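Local atomic coordinates of 5-Carboxyvanillate Decarboxylase (Novosphingobium aromaticivorans, PDB entry 4QRN), a protein that probably decarboxylates 5-carboxyvanillate, and binds manganese together with a nitro-substituted inhibitor in its active site. Residues A314-Q323 and E345-M354. Residues are numbered along the deposited sequence; the frame is centred on the assembly and turned at random.
Sequences AWEPAIKFCQ and EVRAMDAMDM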
loop_
_atom_site.group_PDB
_atom_site.type_symbol
_atom_site.label_atom_id
_atom_site.label_comp_id
_atom_site.label_asym_id
_atom_site.label_seq_id
_atom_site.Cartn_x
_atom_site.Cartn_y
_atom_site.Cartn_z
ATOM N N ALA A 314 7.377 14.024 4.706
ATOM C CA ALA A 314 7.938 14.961 5.685
ATOM C C ALA A 314 6.897 15.073 6.799
ATOM O O ALA A 314 6.245 16.100 6.992
ATOM C CB ALA A 314 8.254 16.296 5.025
ATOM N N TRP A 315 6.728 13.975 7.540
ATOM C CA TRP A 315 5.556 13.807 8.402
ATOM C C TRP A 315 5.970 13.026 9.641
ATOM O O TRP A 315 6.255 11.830 9.583
ATOM C CB TRP A 315 4.426 13.118 7.629
ATOM C CG TRP A 315 3.115 13.131 8.344
ATOM C CD1 TRP A 315 2.610 14.129 9.136
ATOM C CD2 TRP A 315 2.128 12.095 8.320
ATOM N NE1 TRP A 315 1.363 13.770 9.606
ATOM C CE2 TRP A 315 1.040 12.528 9.113
ATOM C CE3 TRP A 315 2.047 10.856 7.677
ATOM C CZ2 TRP A 315 -0.102 11.746 9.293
ATOM C CZ3 TRP A 315 0.922 10.100 7.837
ATOM C CH2 TRP A 315 -0.132 10.531 8.654
ATOM N N GLU A 316 6.024 13.734 10.759
ATOM C CA GLU A 316 6.589 13.183 12.000
ATOM C C GLU A 316 5.950 11.850 12.450
ATOM O O GLU A 316 6.693 10.946 12.837
ATOM C CB GLU A 316 6.490 14.224 13.134
ATOM C CG GLU A 316 7.003 15.600 12.781
ATOM C CD GLU A 316 5.975 16.604 12.221
ATOM O OE1 GLU A 316 5.051 16.267 11.397
ATOM O OE2 GLU A 316 6.156 17.788 12.608
ATOM N N PRO A 317 4.601 11.724 12.441
ATOM C CA PRO A 317 4.047 10.457 12.948
ATOM C C PRO A 317 4.561 9.249 12.173
ATOM O O PRO A 317 4.817 8.187 12.758
ATOM C CB PRO A 317 2.528 10.641 12.762
ATOM C CG PRO A 317 2.300 12.089 12.691
ATOM C CD PRO A 317 3.546 12.716 12.134
ATOM N N ALA A 318 4.663 9.384 10.853
ATOM C CA ALA A 318 5.099 8.265 10.033
ATOM C C ALA A 318 6.590 7.989 10.209
ATOM O O ALA A 318 7.003 6.826 10.283
ATOM C CB ALA A 318 4.766 8.495 8.584
ATOM N N ILE A 319 7.395 9.041 10.291
ATOM C CA ILE A 319 8.824 8.860 10.521
ATOM C C ILE A 319 9.045 8.145 11.851
ATOM O O ILE A 319 9.817 7.192 11.930
ATOM C CB ILE A 319 9.562 10.215 10.495
ATOM C CG1 ILE A 319 9.482 10.811 9.086
ATOM C CG2 ILE A 319 10.993 10.041 10.944
ATOM C CD1 ILE A 319 9.854 12.277 9.063
ATOM N N LYS A 320 8.383 8.622 12.901
ATOM C CA LYS A 320 8.577 8.026 14.214
ATOM C C LYS A 320 8.095 6.583 14.252
ATOM O O LYS A 320 8.713 5.737 14.902
ATOM C CB LYS A 320 7.880 8.860 15.289
ATOM C CG LYS A 320 8.607 10.157 15.610
ATOM C CD LYS A 320 7.904 10.952 16.698
ATOM C CE LYS A 320 8.772 12.104 17.200
ATOM N NZ LYS A 320 8.034 12.891 18.249
ATOM N N PHE A 321 6.983 6.303 13.588
ATOM C CA PHE A 321 6.463 4.938 13.536
ATOM C C PHE A 321 7.511 4.025 12.912
ATOM O O PHE A 321 7.850 2.947 13.412
ATOM C CB PHE A 321 5.168 4.915 12.717
ATOM C CG PHE A 321 4.572 3.537 12.580
ATOM C CD1 PHE A 321 5.016 2.687 11.581
ATOM C CD2 PHE A 321 3.580 3.095 13.435
ATOM C CE1 PHE A 321 4.487 1.409 11.439
ATOM C CE2 PHE A 321 3.069 1.816 13.312
ATOM C CZ PHE A 321 3.523 0.972 12.308
ATOM N N CYS A 322 8.052 4.488 11.795
ATOM C CA CYS A 322 9.002 3.692 11.060
ATOM C C CYS A 322 10.311 3.516 11.879
ATOM O O CYS A 322 10.913 2.442 11.873
ATOM C CB CYS A 322 9.228 4.377 9.717
ATOM S SG CYS A 322 10.028 3.397 8.480
ATOM N N GLN A 323 10.745 4.571 12.570
ATOM C CA GLN A 323 11.923 4.463 13.427
ATOM C C GLN A 323 11.705 3.412 14.512
ATOM O O GLN A 323 12.618 2.669 14.868
ATOM C CB GLN A 323 12.255 5.803 14.099
ATOM C CG GLN A 323 12.855 6.811 13.134
ATOM C CD GLN A 323 12.977 8.193 13.772
ATOM O OE1 GLN A 323 12.109 8.602 14.542
ATOM N NE2 GLN A 323 14.062 8.916 13.460
ATOM N N GLU A 345 9.226 21.809 4.222
ATOM C CA GLU A 345 9.408 20.430 4.700
ATOM C C GLU A 345 10.714 20.314 5.473
ATOM O O GLU A 345 10.746 19.648 6.503
ATOM C CB GLU A 345 9.350 19.441 3.536
ATOM C CG GLU A 345 7.945 19.274 3.015
ATOM C CD GLU A 345 7.792 18.234 1.915
ATOM O OE1 GLU A 345 8.808 17.743 1.367
ATOM O OE2 GLU A 345 6.611 17.923 1.621
ATOM N N VAL A 346 11.780 20.926 4.970
ATOM C CA VAL A 346 13.042 20.881 5.686
ATOM C C VAL A 346 12.862 21.525 7.063
ATOM O O VAL A 346 13.341 21.004 8.064
ATOM C CB VAL A 346 14.184 21.565 4.904
ATOM C CG1 VAL A 346 15.499 21.360 5.642
ATOM C CG2 VAL A 346 14.281 20.998 3.479
ATOM N N ARG A 347 12.159 22.665 7.124
ATOM C CA ARG A 347 11.929 23.325 8.396
ATOM C C ARG A 347 11.176 22.424 9.360
ATOM O O ARG A 347 11.483 22.383 10.566
ATOM C CB ARG A 347 11.185 24.646 8.193
ATOM C CG ARG A 347 11.966 25.621 7.367
ATOM C CD ARG A 347 11.293 27.014 7.277
ATOM N NE ARG A 347 12.112 27.880 6.416
ATOM C CZ ARG A 347 11.853 28.164 5.138
ATOM N NH1 ARG A 347 10.744 27.750 4.536
ATOM N NH2 ARG A 347 12.712 28.895 4.455
ATOM N N ALA A 348 10.157 21.740 8.871
ATOM C CA ALA A 348 9.390 20.856 9.740
ATOM C C ALA A 348 10.276 19.731 10.267
ATOM O O ALA A 348 10.200 19.364 11.444
ATOM C CB ALA A 348 8.189 20.291 9.005
ATOM N N MET A 349 11.105 19.168 9.403
ATOM C CA MET A 349 11.987 18.079 9.816
ATOM C C MET A 349 13.000 18.561 10.856
ATOM O O MET A 349 13.264 17.865 11.840
ATOM C CB MET A 349 12.674 17.447 8.592
ATOM C CG MET A 349 11.707 16.814 7.582
ATOM S SD MET A 349 10.743 15.444 8.266
ATOM C CE MET A 349 9.295 16.262 8.923
ATOM N N ASP A 350 13.554 19.751 10.645
ATOM C CA ASP A 350 14.514 20.304 11.598
ATOM C C ASP A 350 13.898 20.446 12.985
ATOM O O ASP A 350 14.626 20.395 13.983
ATOM C CB ASP A 350 14.933 21.708 11.159
ATOM C CG ASP A 350 15.955 21.763 10.038
ATOM O OD1 ASP A 350 16.667 20.776 9.729
ATOM O OD2 ASP A 350 16.072 22.879 9.496
ATOM N N ALA A 351 12.584 20.684 13.050
ATOM C CA ALA A 351 11.911 21.066 14.296
ATOM C C ALA A 351 11.086 19.947 14.922
ATOM O O ALA A 351 10.274 20.190 15.814
ATOM C CB ALA A 351 11.061 22.314 14.042
ATOM N N MET A 352 11.330 18.710 14.487
ATOM C CA MET A 352 10.595 17.587 15.064
ATOM C C MET A 352 10.941 17.437 16.543
ATOM O O MET A 352 12.044 17.752 16.987
ATOM C CB MET A 352 10.925 16.287 14.343
ATOM C CG MET A 352 10.395 16.269 12.926
ATOM S SD MET A 352 10.479 14.632 12.132
ATOM C CE MET A 352 12.230 14.488 11.744
ATOM N N ASP A 353 9.978 16.905 17.300
ATOM C CA ASP A 353 10.171 16.636 18.726
ATOM C C ASP A 353 10.876 15.296 18.860
ATOM O O ASP A 353 10.273 14.265 19.146
ATOM C CB ASP A 353 8.842 16.662 19.460
ATOM C CG ASP A 353 8.998 16.465 20.941
ATOM O OD1 ASP A 353 10.120 16.559 21.456
ATOM O OD2 ASP A 353 7.984 16.215 21.620
ATOM N N MET A 354 12.183 15.357 18.617
ATOM C CA MET A 354 13.044 14.210 18.475
ATOM C C MET A 354 14.387 14.621 19.071
ATOM O O MET A 354 14.817 15.757 18.893
ATOM C CB MET A 354 13.119 13.924 16.971
ATOM C CG MET A 354 13.906 12.765 16.572
ATOM S SD MET A 354 13.870 12.538 14.775
ATOM C CE MET A 354 12.211 12.057 14.398
HETATM O O HOH W 1 8.175 19.471 13.312
#
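Two neighbouring outer helices of the amidohydrolase barrel, 316-326 and 343-350, meet here, and three methionines of segment 345-354 fill the seam. Ile319 CD1 reaches Met349 SD at 3.4 Å and Met352 SD at 3.9 Å. Met349 curls back at its sulfur, where a chi3 of 89° carries CE to Ala314 C, 3.4 Å away, just before the helix begins. The Met352 and Ile319 side chains cross at about a right angle, while Met352 CG lies 3.5 Å from Glu316 CG. Glu316 OE2 accepts a bond from a water that also donates to Ala348 O. The water thus joins this carboxylate to a carbonyl of the last turn of helix 343-350. Past that helix the chain makes an inverse gamma turn centred on Asp353. Lys320 NZ donates a hydrogen bond to Asp353 O at 2.8 Å, coming in 32° out of the carbonyl plane. Gln323 and Met354 meet end to end, with Gln323 OE1 3.5 Å from Met354 CE and Gln323 NE2 3.9 Å from Met354 SD. At Gln323, an alanine lacks the amide, which is likely to open a gap beside the Met354 methyl. At the other end, Ala314 CB rests 3.6 Å from Glu345 CG. The Glu345 carboxylate turns to other partners: OE2 is hydrogen-bonded to Tyr273 OH of the second subunit and to Gln340 NE2 of its own chain. Helix 356-370 adds Phe363 against Met349 and Phe362 against Met352. The link between the segments holds strand 331-332 and, shortly after it, the manganese ligand Asp336. Helix 316-326, this strand and helix 343-350 form the alternating helix-strand-helix layout typical of the metal-dependent amidohydrolase barrel.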